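Local coordinates for protein predicted ATPase involved in replication control, Cdc46/Mcm family (Methanopyrus kandleri AV19, PDB 3F8T) that probably binds ATP and single-stranded DNA, as a homologue of the MCM replicative helicase with a P-loop ATPase domain, at residues S24-P29 against V77-R82; V269-T274 against L304-L309; I119-V124 against V139-E144. The protein carries 2 engineered substitutions. One frame throughout, in Å; residues are numbered along the deposited sequence.

The three contacts follow one another along the chain, and each belongs to a different region of this MCM homologue. Interaction 1 packs the end of helix 19-25 and the turn after it on helix 74-88, about 40 Å from the centre of the chain. Interaction 3 pairs strands of the OB-fold region, its centre about 29 Å from that of interaction 1, with nearest atoms about 10 Å apart. Interaction 2 joins the edge strand 266-270 of the P-loop ATPase sheet to its neighbour 303-307; its centre lies about 25 Å from that of interaction 3 and about 53 Å from that of interaction 1. Asp307, bonded to Ser252 of helix 248-261, sits at a position consistent with a Walker B aspartate, so interaction 2 is probably nearest the family's nucleotide site.

Interaction 1 of 3, residues S24-P29 against V77-R82; sequences SRFGLP and VEPALR
Phe26 lays one face of its ring on Ala80, whose CA stands 3.8 Å from the ring centroid, only 7° off the normal: a CH-pi contact over the middle of the ring. At the rim of the ring, Phe26 CE2 reaches Pro79 CB at 3.8 Å. A second flat group, the guanidinium of Arg82, has one face over Pro79 CA, while Glu78 OE2 meets it edge-on and in plane, 2.9 Å from Arg82 NE, in a salt bridge along the helix.

The small Ala80 allows the phenyl ring to come right down on the helix backbone. With CG beside the backbone N (chi1 -76°), Phe26, just past helix 19-25, turns its ring onto helix 74-88. Helix 19-25 ends in a Schellman motif, in which Gly27, at positive phi, suits the reversal. Leu28 follows: its CD1 touches Ala80 CB at 3.7 Å and its CD2 meets Val77 CG2 at 4.1 Å, the Leu28 and Val77 side chains crossing at about a right angle. Helix 30-37, through Leu33, and Trp69 also cover Leu28.

No hydrogen bond crosses between 24-29 and 77-82; carbon contacts join this helix end to helix 74-88, so their cohesion depends on close apolar fit.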
loop_
_atom_site.group_PDB
_atom_site.type_symbol
_atom_site.label_atom_id
_atom_site.label_comp_id
_atom_site.label_asym_id
_atom_site.label_seq_id
_atom_site.Cartn_x
_atom_site.Cartn_y
_atom_site.Cartn_z
ATOM N N SER A 24 33.052 29.919 -13.320
ATOM C CA SER A 24 33.822 30.692 -12.343
ATOM C C SER A 24 32.897 31.382 -11.343
ATOM O O SER A 24 33.133 31.330 -10.127
ATOM C CB SER A 24 34.691 31.730 -13.065
ATOM O OG SER A 24 35.464 32.486 -12.145
ATOM N N ARG A 25 31.848 32.008 -11.877
ATOM C CA ARG A 25 30.814 32.706 -11.113
ATOM C C ARG A 25 30.148 31.819 -10.051
ATOM O O ARG A 25 29.796 32.294 -8.976
ATOM C CB ARG A 25 29.755 33.259 -12.079
ATOM C CG ARG A 25 28.789 34.265 -11.487
ATOM C CD ARG A 25 28.467 35.364 -12.503
ATOM N NE ARG A 25 27.378 35.038 -13.430
ATOM C CZ ARG A 25 27.506 34.903 -14.757
ATOM N NH1 ARG A 25 28.686 35.041 -15.357
ATOM N NH2 ARG A 25 26.446 34.621 -15.493
ATOM N N PHE A 26 29.988 30.531 -10.366
ATOM C CA PHE A 26 29.272 29.604 -9.502
ATOM C C PHE A 26 30.199 28.638 -8.765
ATOM O O PHE A 26 29.738 27.708 -8.109
ATOM C CB PHE A 26 28.219 28.859 -10.335
ATOM C CG PHE A 26 27.022 29.699 -10.653
ATOM C CD1 PHE A 26 26.968 30.449 -11.831
ATOM C CD2 PHE A 26 25.961 29.782 -9.754
ATOM C CE1 PHE A 26 25.869 31.240 -12.118
ATOM C CE2 PHE A 26 24.847 30.575 -10.033
ATOM C CZ PHE A 26 24.800 31.304 -11.214
ATOM N N GLY A 27 31.505 28.884 -8.868
ATOM C CA GLY A 27 32.519 28.106 -8.157
ATOM C C GLY A 27 32.675 26.690 -8.669
ATOM O O GLY A 27 32.965 25.789 -7.889
ATOM N N LEU A 28 32.479 26.514 -9.979
ATOM C CA LEU A 28 32.604 25.217 -10.655
ATOM C C LEU A 28 33.838 25.168 -11.539
ATOM O O LEU A 28 34.131 26.147 -12.224
ATOM C CB LEU A 28 31.378 24.958 -11.545
ATOM C CG LEU A 28 30.027 24.863 -10.839
ATOM C CD1 LEU A 28 28.938 24.719 -11.871
ATOM C CD2 LEU A 28 30.033 23.680 -9.870
ATOM N N PRO A 29 34.541 24.026 -11.558
ATOM C CA PRO A 29 35.591 23.848 -12.566
ATOM C C PRO A 29 34.949 24.004 -13.929
ATOM O O PRO A 29 33.862 23.462 -14.160
ATOM C CB PRO A 29 36.035 22.400 -12.362
ATOM C CG PRO A 29 35.656 22.070 -10.967
ATOM C CD PRO A 29 34.406 22.846 -10.682
ATOM N N VAL A 77 25.599 23.177 -9.018
ATOM C CA VAL A 77 25.380 22.947 -10.456
ATOM C C VAL A 77 24.025 23.448 -10.928
ATOM O O VAL A 77 23.926 24.143 -11.938
ATOM C CB VAL A 77 25.577 21.465 -10.809
ATOM C CG1 VAL A 77 25.226 21.178 -12.296
ATOM C CG2 VAL A 77 27.004 21.056 -10.479
ATOM N N GLU A 78 22.977 23.112 -10.187
ATOM C CA GLU A 78 21.629 23.493 -10.591
ATOM C C GLU A 78 21.445 25.008 -10.881
ATOM O O GLU A 78 20.897 25.352 -11.914
ATOM C CB GLU A 78 20.601 22.949 -9.586
ATOM C CG GLU A 78 19.168 22.918 -10.098
ATOM C CD GLU A 78 18.417 24.189 -9.774
ATOM O OE1 GLU A 78 19.003 25.067 -9.107
ATOM O OE2 GLU A 78 17.241 24.315 -10.187
ATOM N N PRO A 79 21.853 25.918 -9.954
ATOM C CA PRO A 79 21.719 27.346 -10.321
ATOM C C PRO A 79 22.608 27.792 -11.486
ATOM O O PRO A 79 22.240 28.731 -12.218
ATOM C CB PRO A 79 22.101 28.088 -9.030
ATOM C CG PRO A 79 22.892 27.135 -8.260
ATOM C CD PRO A 79 22.346 25.766 -8.578
ATOM N N ALA A 80 23.759 27.140 -11.664
ATOM C CA ALA A 80 24.631 27.436 -12.821
ATOM C C ALA A 80 23.902 27.118 -14.119
ATOM O O ALA A 80 23.902 27.911 -15.064
ATOM C CB ALA A 80 25.921 26.638 -12.742
ATOM N N LEU A 81 23.279 25.943 -14.154
ATOM C CA LEU A 81 22.484 25.521 -15.302
ATOM C C LEU A 81 21.295 26.447 -15.522
ATOM O O LEU A 81 21.047 26.866 -16.639
ATOM C CB LEU A 81 22.055 24.053 -15.151
ATOM C CG LEU A 81 23.214 23.049 -15.070
ATOM C CD1 LEU A 81 22.711 21.608 -15.012
ATOM C CD2 LEU A 81 24.193 23.236 -16.247
ATOM N N ARG A 82 20.575 26.798 -14.455
ATOM C CA ARG A 82 19.491 27.777 -14.584
ATOM C C ARG A 82 19.981 29.087 -15.222
ATOM O O ARG A 82 19.309 29.660 -16.093
ATOM C CB ARG A 82 18.822 28.049 -13.232
ATOM C CG ARG A 82 17.786 26.988 -12.835
ATOM C CD ARG A 82 16.849 27.468 -11.723
ATOM N NE ARG A 82 17.389 27.155 -10.403
ATOM C CZ ARG A 82 18.024 28.021 -9.615
ATOM N NH1 ARG A 82 18.486 27.628 -8.428
ATOM N NH2 ARG A 82 18.190 29.284 -9.999
#

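Interaction 2 of 3, residues V269-T274 against L304-L309; sequences VDLRRT and LAVDHL
Val269 and Val306, then Asp270 and Asp307, pair in parallel between edge strand 266-270 and the next strand, 303-307, of the five-stranded parallel sheet, whose strand order is that of an AAA+ ATPase. Val269 N donates to Ala305 O at 2.9 Å and Val269 O accepts from Asp307 N at 2.8 Å, both nearly straight. Leu271 N, already in a 3-10 turn, adds a third bond, 2.9 Å to Asp307 O.

Leu271 CD2 packs on Leu309 CD1 (3.8 Å) and its CB on Val306 CG1. On the polar side, Arg272 grips Asp270 side-on, NE to OD1 (3.0 Å) and NH2 to OD2 (2.9 Å). Its chain, bent at chi3 (-47°), brings the guanidinium flat onto His308, centres 3.7 Å apart and planes 17° from parallel; the flat imidazole suits this stack. With an alanine at Asp270 the carboxylate is gone, and the guanidinium, its charge left without its mate, would probably swing off the imidazole.

Asp307 OD1 lies over the ring's other face, weakly bonded to His308 N, while OD2 is bonded to Ser252 and Tyr268, consistent with a Walker B aspartate. Ion pair and stack thus join the 3-10 turn to the end of strand 303-307.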
loop_
_atom_site.group_PDB
_atom_site.type_symbol
_atom_site.label_atom_id
_atom_site.label_comp_id
_atom_site.label_asym_id
_atom_site.label_seq_id
_atom_site.Cartn_x
_atom_site.Cartn_y
_atom_site.Cartn_z
ATOM N N VAL A 269 -3.156 -0.728 14.701
ATOM C CA VAL A 269 -3.716 0.113 15.750
ATOM C C VAL A 269 -4.453 -0.711 16.806
ATOM O O VAL A 269 -5.105 -1.726 16.508
ATOM C CB VAL A 269 -4.678 1.229 15.222
ATOM C CG1 VAL A 269 -3.927 2.235 14.333
ATOM C CG2 VAL A 269 -5.911 0.648 14.487
ATOM N N ASP A 270 -4.343 -0.248 18.040
ATOM C CA ASP A 270 -5.251 -0.673 19.098
ATOM C C ASP A 270 -6.373 0.351 19.025
ATOM O O ASP A 270 -6.147 1.519 19.336
ATOM C CB ASP A 270 -4.518 -0.603 20.442
ATOM C CG ASP A 270 -5.400 -0.952 21.630
ATOM O OD1 ASP A 270 -6.641 -0.899 21.548
ATOM O OD2 ASP A 270 -4.821 -1.286 22.672
ATOM N N LEU A 271 -7.569 -0.067 18.606
ATOM C CA LEU A 271 -8.677 0.880 18.412
ATOM C C LEU A 271 -8.982 1.710 19.670
ATOM O O LEU A 271 -9.366 2.892 19.583
ATOM C CB LEU A 271 -9.947 0.186 17.887
ATOM C CG LEU A 271 -10.993 1.143 17.281
ATOM C CD1 LEU A 271 -10.468 1.834 15.996
ATOM C CD2 LEU A 271 -12.276 0.412 16.977
ATOM N N ARG A 272 -8.782 1.105 20.838
ATOM C CA ARG A 272 -8.992 1.805 22.104
ATOM C C ARG A 272 -8.054 3.009 22.289
ATOM O O ARG A 272 -8.406 3.949 23.002
ATOM C CB ARG A 272 -8.832 0.837 23.279
ATOM C CG ARG A 272 -9.795 -0.349 23.216
ATOM C CD ARG A 272 -9.399 -1.463 24.175
ATOM N NE ARG A 272 -7.972 -1.783 24.104
ATOM C CZ ARG A 272 -7.371 -2.685 24.884
ATOM N NH1 ARG A 272 -8.083 -3.359 25.786
ATOM N NH2 ARG A 272 -6.061 -2.898 24.783
ATOM N N ARG A 273 -6.879 2.975 21.654
ATOM C CA ARG A 273 -5.896 4.058 21.756
ATOM C C ARG A 273 -5.899 4.977 20.525
ATOM O O ARG A 273 -5.001 5.803 20.358
ATOM C CB ARG A 273 -4.494 3.487 21.936
ATOM C CG ARG A 273 -4.316 2.586 23.156
ATOM C CD ARG A 273 -2.925 1.979 23.132
ATOM N NE ARG A 273 -2.610 1.182 24.321
ATOM C CZ ARG A 273 -2.134 1.680 25.468
ATOM N NH1 ARG A 273 -1.940 2.987 25.620
ATOM N NH2 ARG A 273 -1.855 0.861 26.472
ATOM N N THR A 274 -6.918 4.848 19.684
ATOM C CA THR A 274 -6.943 5.544 18.405
ATOM C C THR A 274 -8.113 6.507 18.350
ATOM O O THR A 274 -9.277 6.090 18.376
ATOM C CB THR A 274 -7.011 4.529 17.239
ATOM O OG1 THR A 274 -5.963 3.567 17.404
ATOM C CG2 THR A 274 -6.838 5.214 15.883
ATOM N N LEU A 304 -4.826 -3.205 7.235
ATOM C CA LEU A 304 -5.077 -2.414 8.434
ATOM C C LEU A 304 -5.435 -3.359 9.588
ATOM O O LEU A 304 -6.531 -3.936 9.620
ATOM C CB LEU A 304 -6.170 -1.365 8.206
ATOM C CG LEU A 304 -6.554 -0.571 9.467
ATOM C CD1 LEU A 304 -5.477 0.427 9.842
ATOM C CD2 LEU A 304 -7.904 0.109 9.253
ATOM N N ALA A 305 -4.505 -3.509 10.530
ATOM C CA ALA A 305 -4.746 -4.387 11.679
ATOM C C ALA A 305 -5.411 -3.585 12.788
ATOM O O ALA A 305 -4.807 -2.659 13.346
ATOM C CB ALA A 305 -3.439 -5.026 12.162
ATOM N N VAL A 306 -6.660 -3.925 13.084
ATOM C CA VAL A 306 -7.470 -3.149 14.029
ATOM C C VAL A 306 -7.716 -4.013 15.254
ATOM O O VAL A 306 -8.630 -4.830 15.265
ATOM C CB VAL A 306 -8.819 -2.699 13.420
ATOM C CG1 VAL A 306 -9.599 -1.857 14.438
ATOM C CG2 VAL A 306 -8.586 -1.868 12.154
ATOM N N ASP A 307 -6.875 -3.833 16.268
ATOM C CA ASP A 307 -6.910 -4.694 17.460
ATOM C C ASP A 307 -7.902 -4.118 18.470
ATOM O O ASP A 307 -8.136 -2.903 18.503
ATOM C CB ASP A 307 -5.517 -4.790 18.085
ATOM C CG ASP A 307 -5.298 -6.089 18.895
ATOM O OD1 ASP A 307 -6.218 -6.914 19.039
ATOM O OD2 ASP A 307 -4.157 -6.276 19.362
ATOM N N HIS A 308 -8.477 -4.995 19.287
ATOM C CA HIS A 308 -9.423 -4.608 20.341
ATOM C C HIS A 308 -10.638 -3.836 19.828
ATOM O O HIS A 308 -10.914 -2.712 20.274
ATOM C CB HIS A 308 -8.693 -3.839 21.450
ATOM C CG HIS A 308 -7.444 -4.527 21.906
ATOM N ND1 HIS A 308 -7.467 -5.697 22.628
ATOM C CD2 HIS A 308 -6.138 -4.240 21.696
ATOM C CE1 HIS A 308 -6.226 -6.085 22.872
ATOM N NE2 HIS A 308 -5.402 -5.225 22.306
ATOM N N LEU A 309 -11.363 -4.454 18.903
ATOM C CA LEU A 309 -12.557 -3.860 18.308
ATOM C C LEU A 309 -13.758 -3.775 19.271
ATOM O O LEU A 309 -14.714 -3.041 19.005
ATOM C CB LEU A 309 -12.941 -4.641 17.032
ATOM C CG LEU A 309 -13.999 -4.114 16.049
ATOM C CD1 LEU A 309 -13.576 -2.775 15.432
ATOM C CD2 LEU A 309 -14.188 -5.135 14.949
#

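Interaction 3 of 3, residues I119-V124 against V139-E144; sequences ISIEGV and VDTGSE
Ile121 reaches Thr141 and Val139 across the beta hairpin of strands 118-130 and 134-140, part of the OB-fold barrel. From its CB, Ile121 first meets the methyl CG2 of Thr141 at 3.8 Å, the two side chains nearly perpendicular. CG1 then takes the crowded position between backbone N and carbonyl carbon (chi1 61°), and the extended chi2 carries CD1 on to Val139 CB and Thr141 CG2, both 4.0 Å from Ile121 CD1. Val146, Ile163 and Leu172 also pack on Ile121, so a long branched aliphatic chain fits this buried place.

Beside it, Val124 and Asp140 form an antiparallel hydrogen-bonded pair: Val124 N donates to Asp140 O at 3.0 Å and Asp140 N to Val124 O at 2.8 Å. The strands close up at Gly123, whose CA approaches Asp140 O to 3.2 Å in a CA-H...O contact; a CB would collide with that oxygen, which explains the glycine. The carboxylate of Asp140 reaches forward along its own chain, OD1 accepting from Gly142 N in an Asx turn as the strand ends, and Gly142 has backbone angles that favour glycine.

Where direct pairing stops, one water is hydrogen-bonded to both Glu122 O and Thr141 O, at 2.9 Å from each.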
loop_
_atom_site.group_PDB
_atom_site.type_symbol
_atom_site.label_atom_id
_atom_site.label_comp_id
_atom_site.label_asym_id
_atom_site.label_seq_id
_atom_site.Cartn_x
_atom_site.Cartn_y
_atom_site.Cartn_z
ATOM N N ILE A 119 19.390 13.808 -4.833
ATOM C CA ILE A 119 19.026 12.477 -4.368
ATOM C C ILE A 119 17.591 12.155 -4.778
ATOM O O ILE A 119 16.845 13.051 -5.187
ATOM C CB ILE A 119 19.152 12.342 -2.806
ATOM C CG1 ILE A 119 18.018 13.093 -2.089
ATOM C CG2 ILE A 119 20.543 12.822 -2.321
ATOM C CD1 ILE A 119 17.758 12.640 -0.673
ATOM N N SER A 120 17.203 10.883 -4.647
ATOM C CA SER A 120 15.772 10.567 -4.598
ATOM C C SER A 120 15.432 9.922 -3.258
ATOM O O SER A 120 16.291 9.295 -2.617
ATOM C CB SER A 120 15.324 9.690 -5.776
ATOM O OG SER A 120 15.541 8.319 -5.524
ATOM N N ILE A 121 14.200 10.146 -2.813
ATOM C CA ILE A 121 13.628 9.387 -1.705
ATOM C C ILE A 121 12.406 8.642 -2.217
ATOM O O ILE A 121 11.822 9.022 -3.234
ATOM C CB ILE A 121 13.267 10.282 -0.477
ATOM C CG1 ILE A 121 12.212 11.352 -0.814
ATOM C CG2 ILE A 121 14.535 10.895 0.102
ATOM C CD1 ILE A 121 11.581 12.037 0.422
ATOM N N GLU A 122 12.024 7.582 -1.515
ATOM C CA GLU A 122 10.808 6.883 -1.842
ATOM C C GLU A 122 10.094 6.477 -0.562
ATOM O O GLU A 122 10.719 5.954 0.366
ATOM C CB GLU A 122 11.134 5.657 -2.687
ATOM C CG GLU A 122 9.917 4.886 -3.188
ATOM C CD GLU A 122 10.339 3.670 -3.979
ATOM O OE1 GLU A 122 10.868 2.726 -3.367
ATOM O OE2 GLU A 122 10.170 3.671 -5.214
ATOM N N GLY A 123 8.795 6.750 -0.507
ATOM C CA GLY A 123 7.972 6.280 0.592
ATOM C C GLY A 123 6.553 6.803 0.570
ATOM O O GLY A 123 6.054 7.206 -0.475
ATOM N N VAL A 124 5.912 6.786 1.732
ATOM C CA VAL A 124 4.481 7.112 1.866
ATOM C C VAL A 124 4.329 8.503 2.445
ATOM O O VAL A 124 4.989 8.840 3.427
ATOM C CB VAL A 124 3.718 6.062 2.751
ATOM C CG1 VAL A 124 2.242 6.464 2.973
ATOM C CG2 VAL A 124 3.778 4.666 2.104
ATOM N N VAL A 139 7.365 12.861 4.272
ATOM C CA VAL A 139 7.377 11.521 3.676
ATOM C C VAL A 139 8.077 10.479 4.566
ATOM O O VAL A 139 9.246 10.645 4.942
ATOM C CB VAL A 139 8.054 11.539 2.258
ATOM C CG1 VAL A 139 8.081 10.168 1.654
ATOM C CG2 VAL A 139 7.340 12.517 1.315
ATOM N N ASP A 140 7.369 9.391 4.862
ATOM C CA ASP A 140 7.940 8.253 5.596
ATOM C C ASP A 140 8.709 7.379 4.608
ATOM O O ASP A 140 8.109 6.683 3.781
ATOM C CB ASP A 140 6.819 7.457 6.291
ATOM C CG ASP A 140 7.320 6.183 6.999
ATOM O OD1 ASP A 140 8.546 5.963 7.151
ATOM O OD2 ASP A 140 6.448 5.382 7.389
ATOM N N THR A 141 10.038 7.430 4.683
ATOM C CA THR A 141 10.881 6.642 3.771
ATOM C C THR A 141 11.251 5.262 4.345
ATOM O O THR A 141 12.061 4.534 3.773
ATOM C CB THR A 141 12.167 7.395 3.370
ATOM O OG1 THR A 141 12.929 7.685 4.539
ATOM C CG2 THR A 141 11.845 8.700 2.665
ATOM N N GLY A 142 10.645 4.900 5.465
ATOM C CA GLY A 142 10.907 3.593 6.073
ATOM C C GLY A 142 11.577 3.741 7.422
ATOM O O GLY A 142 11.049 3.263 8.426
ATOM N N SER A 143 12.734 4.402 7.463
ATOM C CA SER A 143 13.442 4.593 8.737
ATOM C C SER A 143 13.322 5.996 9.313
ATOM O O SER A 143 13.608 6.202 10.493
ATOM C CB SER A 143 14.923 4.210 8.620
ATOM O OG SER A 143 15.079 3.013 7.883
ATOM N N GLU A 144 12.893 6.960 8.496
ATOM C CA GLU A 144 12.789 8.340 8.949
ATOM C C GLU A 144 11.644 9.070 8.261
ATOM O O GLU A 144 11.130 8.613 7.242
ATOM C CB GLU A 144 14.107 9.089 8.707
ATOM C CG GLU A 144 14.428 9.359 7.235
ATOM C CD GLU A 144 15.708 10.148 7.037
ATOM O OE1 GLU A 144 16.387 10.473 8.042
ATOM O OE2 GLU A 144 16.050 10.431 5.869
HETATM O O HOH W 1 13.072 4.490 1.095
#